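Local coordinates for hydroxyethylphosphonate dioxygenase (Streptomyces albus, PDB 6B9R), which probably catalyses the iron- and oxygen-dependent cleavage of 2-hydroxyethylphosphonate to hydroxymethylphosphonate, a step in phosphonate metabolism, at residues F165-R170 with E304-I309; G236-M241 with V298-T303; S244-R249 with E287-S292. All blocks are in the same frame, centred on the assembly; numbering follows the deposited sequence.

Contact 1. Residues F165-R170 with E304-I309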
ATOM      1  N   PHE A 165     -17.508  13.168  21.175  1.00 22.67           N
ATOM      2  CA  PHE A 165     -16.993  11.948  20.573  1.00 27.31           C
ATOM      3  C   PHE A 165     -17.507  10.731  21.324  1.00 25.72           C
ATOM      4  O   PHE A 165     -17.745  10.783  22.535  1.00 26.59           O
ATOM      5  CB  PHE A 165     -15.459  11.951  20.511  1.00 19.17           C
ATOM      6  CG  PHE A 165     -14.778  12.223  21.825  1.00 30.83           C
ATOM      7  CD1 PHE A 165     -14.607  13.520  22.278  1.00 25.09           C
ATOM      8  CD2 PHE A 165     -14.252  11.183  22.576  1.00 29.63           C
ATOM      9  CE1 PHE A 165     -13.949  13.775  23.471  1.00 28.09           C
ATOM     10  CE2 PHE A 165     -13.591  11.429  23.756  1.00 24.42           C
ATOM     11  CZ  PHE A 165     -13.443  12.729  24.211  1.00 28.87           C
ATOM     12  N   ARG A 166     -17.681   9.630  20.576  1.00 25.25           N
ATOM     13  CA  ARG A 166     -18.288   8.406  21.087  1.00 29.47           C
ATOM     14  C   ARG A 166     -17.384   7.210  20.826  1.00 40.15           C
ATOM     15  O   ARG A 166     -16.703   7.137  19.797  1.00 36.31           O
ATOM     16  CB  ARG A 166     -19.664   8.145  20.445  1.00 26.53           C
ATOM     17  CG  ARG A 166     -20.819   8.771  21.181  1.00 42.29           C
ATOM     18  CD  ARG A 166     -22.093   8.663  20.362  1.00 44.59           C
ATOM     19  NE  ARG A 166     -23.209   9.352  20.993  1.00 40.85           N
ATOM     20  CZ  ARG A 166     -24.360   9.613  20.383  1.00 44.09           C
ATOM     21  NH1 ARG A 166     -24.544   9.252  19.116  1.00 35.03           N
ATOM     22  NH2 ARG A 166     -25.324  10.244  21.038  1.00 47.05           N
ATOM     23  N   SER A 167     -17.393   6.271  21.767  1.00 40.52           N
ATOM     24  CA  SER A 167     -16.601   5.053  21.669  1.00 38.06           C
ATOM     25  C   SER A 167     -17.153   4.076  22.690  1.00 35.76           C
ATOM     26  O   SER A 167     -17.406   4.463  23.834  1.00 29.78           O
ATOM     27  CB  SER A 167     -15.114   5.338  21.931  1.00 37.97           C
ATOM     28  OG  SER A 167     -14.340   4.152  21.923  1.00 36.28           O
ATOM     29  N   GLY A 168     -17.357   2.830  22.275  1.00 46.50           N
ATOM     30  CA  GLY A 168     -17.850   1.800  23.174  1.00 53.44           C
ATOM     31  C   GLY A 168     -19.077   2.184  23.975  1.00 60.50           C
ATOM     32  O   GLY A 168     -19.193   1.816  25.150  1.00 61.23           O
ATOM     33  N   GLY A 169     -19.985   2.948  23.367  1.00 56.92           N
ATOM     34  CA  GLY A 169     -21.262   3.256  23.982  1.00 52.85           C
ATOM     35  C   GLY A 169     -21.285   4.436  24.929  1.00 47.20           C
ATOM     36  O   GLY A 169     -22.323   4.686  25.555  1.00 50.21           O
ATOM     37  N   ARG A 170     -20.189   5.176  25.058  1.00 40.63           N
ATOM     38  CA  ARG A 170     -20.126   6.324  25.952  1.00 37.33           C
ATOM     39  C   ARG A 170     -19.903   7.591  25.137  1.00 37.87           C
ATOM     40  O   ARG A 170     -19.023   7.629  24.270  1.00 35.70           O
ATOM     41  CB  ARG A 170     -19.017   6.155  26.993  1.00 43.03           C
ATOM     42  N   GLU A 304      -7.341   7.330  23.140  1.00 28.86           N
ATOM     43  CA  GLU A 304      -8.233   6.910  24.208  1.00 29.96           C
ATOM     44  C   GLU A 304      -9.630   7.328  23.776  1.00 35.43           C
ATOM     45  O   GLU A 304      -9.831   8.469  23.347  1.00 30.19           O
ATOM     46  CB  GLU A 304      -7.837   7.538  25.553  1.00 36.09           C
ATOM     47  CG  GLU A 304      -8.812   7.263  26.721  1.00 45.66           C
ATOM     48  CD  GLU A 304      -9.158   5.786  26.889  1.00 52.59           C
ATOM     49  OE1 GLU A 304      -8.314   4.921  26.563  1.00 55.69           O
ATOM     50  OE2 GLU A 304     -10.284   5.491  27.350  1.00 55.05           O
ATOM     51  N   ALA A 305     -10.580   6.392  23.834  1.00 29.66           N
ATOM     52  CA  ALA A 305     -11.891   6.601  23.220  1.00 30.32           C
ATOM     53  C   ALA A 305     -11.733   7.002  21.751  1.00 24.91           C
ATOM     54  O   ALA A 305     -12.456   7.854  21.232  1.00 28.10           O
ATOM     55  CB  ALA A 305     -12.712   7.635  24.000  1.00 27.87           C
ATOM     56  N   ASP A 306     -10.746   6.396  21.088  1.00 26.82           N
ATOM     57  CA  ASP A 306     -10.511   6.463  19.641  1.00 27.55           C
ATOM     58  C   ASP A 306     -10.083   7.839  19.139  1.00 27.45           C
ATOM     59  O   ASP A 306     -10.094   8.074  17.910  1.00 22.50           O
ATOM     60  CB  ASP A 306     -11.739   5.995  18.854  1.00 24.69           C
ATOM     61  CG  ASP A 306     -12.118   4.572  19.178  1.00 29.47           C
ATOM     62  OD1 ASP A 306     -11.200   3.757  19.421  1.00 26.64           O
ATOM     63  OD2 ASP A 306     -13.330   4.273  19.218  1.00 32.62           O
ATOM     64  N   VAL A 307      -9.693   8.751  20.034  1.00 28.72           N
ATOM     65  CA  VAL A 307      -9.166  10.061  19.664  1.00 24.96           C
ATOM     66  C   VAL A 307      -7.909  10.334  20.483  1.00 29.54           C
ATOM     67  O   VAL A 307      -7.703   9.764  21.556  1.00 30.65           O
ATOM     68  CB  VAL A 307     -10.199  11.196  19.879  1.00 27.94           C
ATOM     69  CG1 VAL A 307     -11.453  10.943  19.067  1.00 32.69           C
ATOM     70  CG2 VAL A 307     -10.552  11.337  21.359  1.00 26.44           C
ATOM     71  N   ARG A 308      -7.060  11.219  19.960  1.00 20.19           N
ATOM     72  CA  ARG A 308      -5.915  11.746  20.706  1.00 22.09           C
ATOM     73  C   ARG A 308      -5.987  13.269  20.663  1.00 20.22           C
ATOM     74  O   ARG A 308      -5.809  13.881  19.607  1.00 20.05           O
ATOM     75  CB  ARG A 308      -4.588  11.226  20.142  1.00 27.31           C
ATOM     76  CG  ARG A 308      -3.296  11.919  20.646  1.00 26.94           C
ATOM     77  CD  ARG A 308      -3.309  12.328  22.131  1.00 25.37           C
ATOM     78  NE  ARG A 308      -3.735  11.265  23.025  1.00 43.86           N
ATOM     79  CZ  ARG A 308      -4.189  11.470  24.256  1.00 38.31           C
ATOM     80  NH1 ARG A 308      -4.289  12.705  24.740  1.00 41.25           N
ATOM     81  NH2 ARG A 308      -4.558  10.443  24.995  1.00 32.47           N
ATOM     82  N   ILE A 309      -6.229  13.878  21.815  1.00 20.45           N
ATOM     83  CA  ILE A 309      -6.404  15.322  21.915  1.00 24.30           C
ATOM     84  C   ILE A 309      -5.073  15.967  22.285  1.00 24.44           C
ATOM     85  O   ILE A 309      -4.420  15.547  23.248  1.00 20.54           O
ATOM     86  CB  ILE A 309      -7.479  15.665  22.960  1.00 21.91           C
ATOM     87  CG1 ILE A 309      -8.826  15.066  22.541  1.00 22.45           C
ATOM     88  CG2 ILE A 309      -7.592  17.164  23.113  1.00 20.96           C
ATOM     89  CD1 ILE A 309      -9.868  15.074  23.656  1.00 21.27           C
TER
HETATM   90  O   HOH W   1     -14.456   8.788  19.163  1.00 27.21           O
HETATM   91  O   HOH W   2     -15.707   4.993  18.277  1.00 30.92           O

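Contact 2. Residues G236-M241 with V298-T303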
ATOM      1  N   GLY A 236       0.223  -2.927  19.416  1.00 27.36           N
ATOM      2  CA  GLY A 236       0.991  -3.299  20.582  1.00 31.30           C
ATOM      3  C   GLY A 236       1.078  -4.778  20.887  1.00 23.78           C
ATOM      4  O   GLY A 236       1.812  -5.156  21.810  1.00 29.57           O
ATOM      5  N   ASP A 237       0.368  -5.641  20.158  1.00 27.36           N
ATOM      6  CA  ASP A 237       0.382  -7.075  20.458  1.00 26.00           C
ATOM      7  C   ASP A 237       1.500  -7.746  19.667  1.00 24.76           C
ATOM      8  O   ASP A 237       1.301  -8.230  18.546  1.00 19.79           O
ATOM      9  CB  ASP A 237      -0.968  -7.713  20.152  1.00 29.68           C
ATOM     10  CG  ASP A 237      -1.109  -9.094  20.766  1.00 29.44           C
ATOM     11  OD1 ASP A 237      -0.080  -9.717  21.109  1.00 28.28           O
ATOM     12  OD2 ASP A 237      -2.254  -9.560  20.916  1.00 35.00           O
ATOM     13  N   HIS A 238       2.679  -7.824  20.288  1.00 23.12           N
ATOM     14  CA  HIS A 238       3.833  -8.405  19.612  1.00 23.10           C
ATOM     15  C   HIS A 238       3.719  -9.915  19.483  1.00 17.67           C
ATOM     16  O   HIS A 238       4.210 -10.484  18.503  1.00 17.42           O
ATOM     17  CB  HIS A 238       5.113  -8.027  20.355  1.00 24.24           C
ATOM     18  CG  HIS A 238       5.455  -6.578  20.233  1.00 24.72           C
ATOM     19  ND1 HIS A 238       4.940  -5.620  21.080  1.00 26.10           N
ATOM     20  CD2 HIS A 238       6.220  -5.918  19.332  1.00 17.32           C
ATOM     21  CE1 HIS A 238       5.386  -4.430  20.712  1.00 26.57           C
ATOM     22  NE2 HIS A 238       6.166  -4.582  19.658  1.00 24.34           N
ATOM     23  N   GLY A 239       3.107 -10.582  20.462  1.00 21.51           N
ATOM     24  CA  GLY A 239       2.921 -12.020  20.344  1.00 19.37           C
ATOM     25  C   GLY A 239       2.085 -12.397  19.135  1.00 21.11           C
ATOM     26  O   GLY A 239       2.363 -13.394  18.463  1.00 22.33           O
ATOM     27  N   ALA A 240       1.051 -11.602  18.837  1.00 20.31           N
ATOM     28  CA  ALA A 240       0.208 -11.883  17.678  1.00 21.83           C
ATOM     29  C   ALA A 240       0.980 -11.707  16.378  1.00 25.36           C
ATOM     30  O   ALA A 240       0.812 -12.492  15.435  1.00 21.11           O
ATOM     31  CB  ALA A 240      -1.021 -10.972  17.683  1.00 20.81           C
ATOM     32  N   MET A 241       1.803 -10.662  16.314  1.00 18.92           N
ATOM     33  CA  MET A 241       2.691 -10.429  15.182  1.00 18.78           C
ATOM     34  C   MET A 241       3.635 -11.608  14.978  1.00 20.62           C
ATOM     35  O   MET A 241       3.804 -12.097  13.856  1.00 16.71           O
ATOM     36  CB  MET A 241       3.467  -9.137  15.433  1.00 20.49           C
ATOM     37  CG  MET A 241       4.335  -8.624  14.302  1.00 28.89           C
ATOM     38  SD  MET A 241       3.327  -7.910  12.998  1.00 42.24           S
ATOM     39  CE  MET A 241       3.432  -9.281  11.882  1.00 20.86           C
ATOM     40  N   VAL A 298       5.375  -3.848  16.531  1.00 21.65           N
ATOM     41  CA  VAL A 298       4.000  -3.413  16.324  1.00 20.95           C
ATOM     42  C   VAL A 298       3.872  -2.011  16.902  1.00 23.85           C
ATOM     43  O   VAL A 298       4.289  -1.784  18.038  1.00 24.29           O
ATOM     44  CB  VAL A 298       2.979  -4.359  16.983  1.00 29.77           C
ATOM     45  CG1 VAL A 298       1.558  -3.967  16.599  1.00 26.02           C
ATOM     46  CG2 VAL A 298       3.259  -5.801  16.595  1.00 25.14           C
ATOM     47  N   PRO A 299       3.312  -1.052  16.179  1.00 25.97           N
ATOM     48  CA  PRO A 299       3.161   0.282  16.754  1.00 24.57           C
ATOM     49  C   PRO A 299       2.140   0.261  17.873  1.00 25.23           C
ATOM     50  O   PRO A 299       1.212  -0.551  17.885  1.00 27.92           O
ATOM     51  CB  PRO A 299       2.679   1.130  15.573  1.00 25.43           C
ATOM     52  CG  PRO A 299       1.958   0.157  14.718  1.00 28.02           C
ATOM     53  CD  PRO A 299       2.752  -1.122  14.822  1.00 30.23           C
ATOM     54  N   HIS A 300       2.365   1.131  18.847  1.00 29.39           N
ATOM     55  CA  HIS A 300       1.364   1.416  19.855  1.00 32.98           C
ATOM     56  C   HIS A 300       0.549   2.611  19.397  1.00 37.05           C
ATOM     57  O   HIS A 300       0.925   3.335  18.472  1.00 43.21           O
ATOM     58  CB  HIS A 300       2.021   1.694  21.203  1.00 36.48           C
ATOM     59  CG  HIS A 300       2.797   0.533  21.743  1.00 46.30           C
ATOM     60  ND1 HIS A 300       2.255  -0.381  22.622  1.00 50.94           N
ATOM     61  CD2 HIS A 300       4.072   0.134  21.524  1.00 52.16           C
ATOM     62  CE1 HIS A 300       3.164  -1.289  22.926  1.00 51.75           C
ATOM     63  NE2 HIS A 300       4.276  -1.000  22.274  1.00 49.81           N
ATOM     64  N   THR A 301      -0.598   2.789  20.020  1.00 29.33           N
ATOM     65  CA  THR A 301      -1.393   3.976  19.779  1.00 26.02           C
ATOM     66  C   THR A 301      -1.437   4.802  21.060  1.00 34.20           C
ATOM     67  O   THR A 301      -1.218   4.284  22.157  1.00 31.84           O
ATOM     68  CB  THR A 301      -2.798   3.598  19.310  1.00 28.76           C
ATOM     69  OG1 THR A 301      -3.476   4.765  18.832  1.00 29.23           O
ATOM     70  CG2 THR A 301      -3.586   2.954  20.456  1.00 26.51           C
ATOM     71  N   THR A 302      -1.673   6.106  20.914  1.00 32.42           N
ATOM     72  CA  THR A 302      -1.866   6.972  22.070  1.00 36.14           C
ATOM     73  C   THR A 302      -3.323   7.384  22.233  1.00 39.15           C
ATOM     74  O   THR A 302      -3.629   8.206  23.112  1.00 31.95           O
ATOM     75  CB  THR A 302      -0.977   8.222  21.990  1.00 30.77           C
ATOM     76  OG1 THR A 302      -1.349   9.022  20.857  1.00 33.20           O
ATOM     77  CG2 THR A 302       0.492   7.835  21.883  1.00 24.68           C
ATOM     78  N   THR A 303      -4.216   6.832  21.411  1.00 32.85           N
ATOM     79  CA  THR A 303      -5.626   7.190  21.459  1.00 33.01           C
ATOM     80  C   THR A 303      -6.289   6.635  22.717  1.00 34.01           C
ATOM     81  O   THR A 303      -5.870   5.619  23.287  1.00 27.12           O
ATOM     82  CB  THR A 303      -6.381   6.675  20.221  1.00 31.27           C
ATOM     83  OG1 THR A 303      -6.083   5.290  19.989  1.00 32.83           O
ATOM     84  CG2 THR A 303      -6.043   7.494  18.970  1.00 20.41           C
TER

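Contact 3. Residues S244-R249 with E287-S292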
ATOM      1  N   SER A 244       1.760 -14.475  13.669  1.00 20.01           N
ATOM      2  CA  SER A 244       1.376 -14.261  12.278  1.00 21.68           C
ATOM      3  C   SER A 244       2.533 -14.548  11.322  1.00 20.52           C
ATOM      4  O   SER A 244       2.331 -15.143  10.249  1.00 18.39           O
ATOM      5  CB  SER A 244       0.858 -12.831  12.097  1.00 26.51           C
ATOM      6  OG  SER A 244       0.426 -12.619  10.763  1.00 30.20           O
ATOM      7  N   VAL A 245       3.751 -14.133  11.681  1.00 16.33           N
ATOM      8  CA  VAL A 245       4.897 -14.401  10.814  1.00 18.48           C
ATOM      9  C   VAL A 245       5.237 -15.884  10.833  1.00 18.54           C
ATOM     10  O   VAL A 245       5.608 -16.462   9.803  1.00 17.63           O
ATOM     11  CB  VAL A 245       6.100 -13.523  11.217  1.00 18.13           C
ATOM     12  CG1 VAL A 245       7.293 -13.790  10.303  1.00 18.80           C
ATOM     13  CG2 VAL A 245       5.714 -12.045  11.140  1.00 20.21           C
ATOM     14  N   MET A 246       5.100 -16.533  11.992  1.00 19.13           N
ATOM     15  CA  MET A 246       5.308 -17.978  12.043  1.00 16.83           C
ATOM     16  C   MET A 246       4.332 -18.702  11.123  1.00 17.64           C
ATOM     17  O   MET A 246       4.723 -19.597  10.370  1.00 19.47           O
ATOM     18  CB  MET A 246       5.184 -18.487  13.477  1.00 20.09           C
ATOM     19  CG  MET A 246       6.320 -18.048  14.383  1.00 16.30           C
ATOM     20  SD  MET A 246       6.053 -18.581  16.089  1.00 20.78           S
ATOM     21  CE  MET A 246       6.166 -20.360  15.903  1.00 20.15           C
ATOM     22  N   ALA A 247       3.051 -18.323  11.169  1.00 17.33           N
ATOM     23  CA  ALA A 247       2.077 -18.936  10.272  1.00 14.96           C
ATOM     24  C   ALA A 247       2.411 -18.653   8.809  1.00 14.71           C
ATOM     25  O   ALA A 247       2.210 -19.513   7.942  1.00 19.07           O
ATOM     26  CB  ALA A 247       0.668 -18.450  10.610  1.00 14.74           C
ATOM     27  N   ALA A 248       2.925 -17.456   8.512  1.00 14.98           N
ATOM     28  CA  ALA A 248       3.248 -17.116   7.125  1.00 15.00           C
ATOM     29  C   ALA A 248       4.400 -17.956   6.592  1.00 19.94           C
ATOM     30  O   ALA A 248       4.460 -18.231   5.393  1.00 17.99           O
ATOM     31  CB  ALA A 248       3.594 -15.630   7.010  1.00 18.61           C
ATOM     32  N   ARG A 249       5.331 -18.346   7.463  1.00 19.01           N
ATOM     33  CA  ARG A 249       6.441 -19.217   7.119  1.00 17.25           C
ATOM     34  C   ARG A 249       6.112 -20.698   7.269  1.00 17.13           C
ATOM     35  O   ARG A 249       6.903 -21.535   6.821  1.00 19.67           O
ATOM     36  CB  ARG A 249       7.649 -18.896   8.003  1.00 16.97           C
ATOM     37  CG  ARG A 249       8.299 -17.565   7.690  1.00 16.45           C
ATOM     38  CD  ARG A 249       8.874 -17.529   6.279  1.00 18.97           C
ATOM     39  NE  ARG A 249       9.582 -16.275   6.100  1.00 22.82           N
ATOM     40  CZ  ARG A 249       9.054 -15.181   5.573  1.00 17.99           C
ATOM     41  NH1 ARG A 249       7.820 -15.199   5.088  1.00 17.62           N
ATOM     42  NH2 ARG A 249       9.781 -14.072   5.511  1.00 23.12           N
ATOM     43  N   GLU A 287      15.921 -13.153  12.003  1.00 20.46           N
ATOM     44  CA  GLU A 287      16.796 -13.848  11.059  1.00 25.44           C
ATOM     45  C   GLU A 287      16.269 -15.237  10.755  1.00 25.09           C
ATOM     46  O   GLU A 287      16.315 -15.693   9.606  1.00 24.88           O
ATOM     47  CB  GLU A 287      18.223 -13.946  11.606  1.00 30.03           C
ATOM     48  CG  GLU A 287      19.258 -14.478  10.588  1.00 41.43           C
ATOM     49  CD  GLU A 287      19.232 -16.007  10.357  1.00 47.74           C
ATOM     50  OE1 GLU A 287      18.783 -16.778  11.244  1.00 43.62           O
ATOM     51  OE2 GLU A 287      19.678 -16.445   9.270  1.00 48.39           O
ATOM     52  N   ALA A 288      15.782 -15.936  11.782  1.00 19.22           N
ATOM     53  CA  ALA A 288      15.253 -17.268  11.567  1.00 19.00           C
ATOM     54  C   ALA A 288      14.026 -17.230  10.675  1.00 23.63           C
ATOM     55  O   ALA A 288      13.779 -18.178   9.924  1.00 23.86           O
ATOM     56  CB  ALA A 288      14.918 -17.915  12.909  1.00 23.89           C
ATOM     57  N   LEU A 289      13.257 -16.145  10.741  1.00 17.49           N
ATOM     58  CA  LEU A 289      12.030 -15.980   9.968  1.00 18.36           C
ATOM     59  C   LEU A 289      12.248 -15.248   8.653  1.00 24.18           C
ATOM     60  O   LEU A 289      11.274 -14.969   7.939  1.00 20.27           O
ATOM     61  CB  LEU A 289      10.987 -15.232  10.811  1.00 18.78           C
ATOM     62  CG  LEU A 289      10.471 -16.032  12.016  1.00 20.53           C
ATOM     63  CD1 LEU A 289       9.811 -15.130  13.074  1.00 22.44           C
ATOM     64  CD2 LEU A 289       9.518 -17.144  11.572  1.00 19.33           C
ATOM     65  N   GLY A 290      13.490 -14.929   8.312  1.00 23.18           N
ATOM     66  CA  GLY A 290      13.740 -14.269   7.041  1.00 23.13           C
ATOM     67  C   GLY A 290      13.136 -12.888   6.932  1.00 16.89           C
ATOM     68  O   GLY A 290      12.705 -12.490   5.846  1.00 19.93           O
ATOM     69  N   VAL A 291      13.075 -12.142   8.034  1.00 19.07           N
ATOM     70  CA  VAL A 291      12.532 -10.795   8.001  1.00 17.75           C
ATOM     71  C   VAL A 291      13.453  -9.868   8.782  1.00 20.76           C
ATOM     72  O   VAL A 291      14.286 -10.299   9.582  1.00 22.04           O
ATOM     73  CB  VAL A 291      11.096 -10.728   8.567  1.00 19.40           C
ATOM     74  CG1 VAL A 291      10.187 -11.737   7.858  1.00 23.09           C
ATOM     75  CG2 VAL A 291      11.115 -10.981  10.076  1.00 17.16           C
ATOM     76  N   SER A 292      13.305  -8.578   8.518  1.00 19.93           N
ATOM     77  CA  SER A 292      13.936  -7.573   9.359  1.00 25.90           C
ATOM     78  C   SER A 292      13.216  -7.494  10.698  1.00 21.98           C
ATOM     79  O   SER A 292      12.012  -7.747  10.793  1.00 17.90           O
ATOM     80  CB  SER A 292      13.905  -6.205   8.673  1.00 20.20           C
ATOM     81  OG  SER A 292      14.214  -5.164   9.588  1.00 36.75           O
TER

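Contact 1. Residues F165-R170 with E304-I309
Ser167 and Ala305 are the residues whose CA atoms come nearest, 5.2 Å apart, and each belongs to a type I' turn. Ser167 to Arg170 closes the hairpin of strands 161-167 and 170-175, with Gly168 and Gly169 at positive phi. Glu304 to Val307 turns the chain into strand 307-310. Strands 161-167 and 307-310 belong to different sheets, and side chains and water link the two segments. Phe165 has its CG held between its backbone N and carbonyl carbon (chi1 53°), which carries the ring toward the second turn. Val307 CG2 lies over one ring face, 4.1 Å from the Phe165 centroid in a CH-pi contact, while Ala305 CB meets the ring edge in its plane, 3.9 Å from Phe165 CE2. Next to this apolar patch Ser167 OG donates to Asp306 OD2 at 2.9 Å, approaching from well out of the carboxylate plane. One water donates to Arg166 O and to Asp306 OD2 (2.7 Å); another links Arg166 O to Ala305 O, so two waters grip the same carbonyl. An alanine in place of Asp306 would probably leave the Ser167 hydroxyl without its acceptor and the first water held to Arg166 O alone. Around the contact, His172 stacks on the Phe165 ring, Val174 touches both Phe165 and Ile309, and Pro435 of the second subunit packs on Asp306. Val307 and Ile309 rest on Val182 of strand 181-184; the contact thereby joins the sheet of strand 307-310 to that of the hairpin, probably within the cupin-type beta domain of this family.

Contact 2. Residues G236-M241 with V298-T303
Val298 packs with both methyls on the residues that lead into and begin helix 238-249. With chi1 at -173°, CG1 stands anti to the backbone N and comes within 3.3 Å of Gly236 N, while CG2, beside its own N, presses on Met241 CB at 3.5 Å and also lies near Asp237 O. Met241 bends at chi2 and chi3, so that beyond CB and CG its chain leads away from the valine. The His238 ring has Val298 over one face, the methine lying off toward the rim, and at its edge, near the ring plane, is His300 NE2, 3.9 Å from His238 CE1. The two histidine side chains cross at about a right angle, their ring planes inclined at 50°. His300 turns a ring face to Gly236 CA, a CH-pi contact 4.1 Å from the ring centroid; the missing side chain at Gly236 leaves room for it. Asp237 is the N-cap, its OD1 accepting from Ala240 N. His238 ND1 finds its main partner in Pro274 O, and Phe429 of the second subunit packs on Met241, Val298 and Pro299. The contact ties the helix start to the segment leaving the Cro/C1-type helix-turn-helix region for strand 307-310. The bond across it from Gly236 N to Pro299 O (3.0 Å) is weak and bent, and apolar and ring contacts make up much of the rest.

Contact 3. Residues S244-R249 with E287-S292
Leu289 and Arg249 meet where two helix ends come together in a Cro/C1-type helix-turn-helix domain: the last turns of helix 238-249 face the Schellman motif that finishes helix 279-288, with Gly290 at positive phi. Leu289 is the apolar wedge. Its CG is anti to the carbonyl carbon (chi1 -68°), and the two methyls part to different neighbours: CD1 touches Val245 CG1 at 4.0 Å, while CD2 lies against the stem of Arg249, 4.1 Å from its CG, and more distantly against Met246 CG. Val245 crosses the leucine obliquely and offers the same CG1 to Val291 CG1 at 4.3 Å, so one valine methyl serves both hydrophobic partners. Leu256 of helix 253-260 packs on Met246, and Leu296 touches Val245. Arg249 runs slantwise past Leu289. A bend at chi2 (-63°) turns its chain toward helix 279-288, and the extended chi3 carries the guanidinium to the backbone carbonyls there. Gly290 O lies at the guanidinium edge, near its plane, while Leu289 O approaches obliquely. Both sit at the C-terminal end of the helix, where its dipole would probably favour a positive group. The guanidinium is shared with the second subunit: NH2 has its stronger partner in Pro340 O there, and NH1 bonds Thr343 OG1. A glycerol, probably from the crystallisation liquor, lies about 3 Å from the arginine side chain. Within the contact, Leu289 O takes two weak, bent bonds, from Arg249 NE at 2.8 Å and from Arg249 NH2 at 3.0 Å, and that NH2 also reaches Gly290 O weakly at 3.3 Å.

Overall arrangement
The contacts nest along the chain: contact 3 lies inside the loop closed by contact 2, which lies inside that closed by contact 1. Contacts 2 and 3 share helix 238-249, their centres about 17 Å apart, and all three contacts touch the second subunit. From contact 2 the chain runs straight into contact 1, centres about 18 Å away, and Arg308 NE lies 3.1 Å from Thr302 O, probably a hydrogen bond. Contacts 1 and 3 do not meet; their nearest atoms are about 22 Å apart. Contact 1 lies close to the active site: the Val307 side chain is about 10 Å from a bound iron, held by His149, Gln153 and His190, and that of Phe165 about 10 Å from the substrate.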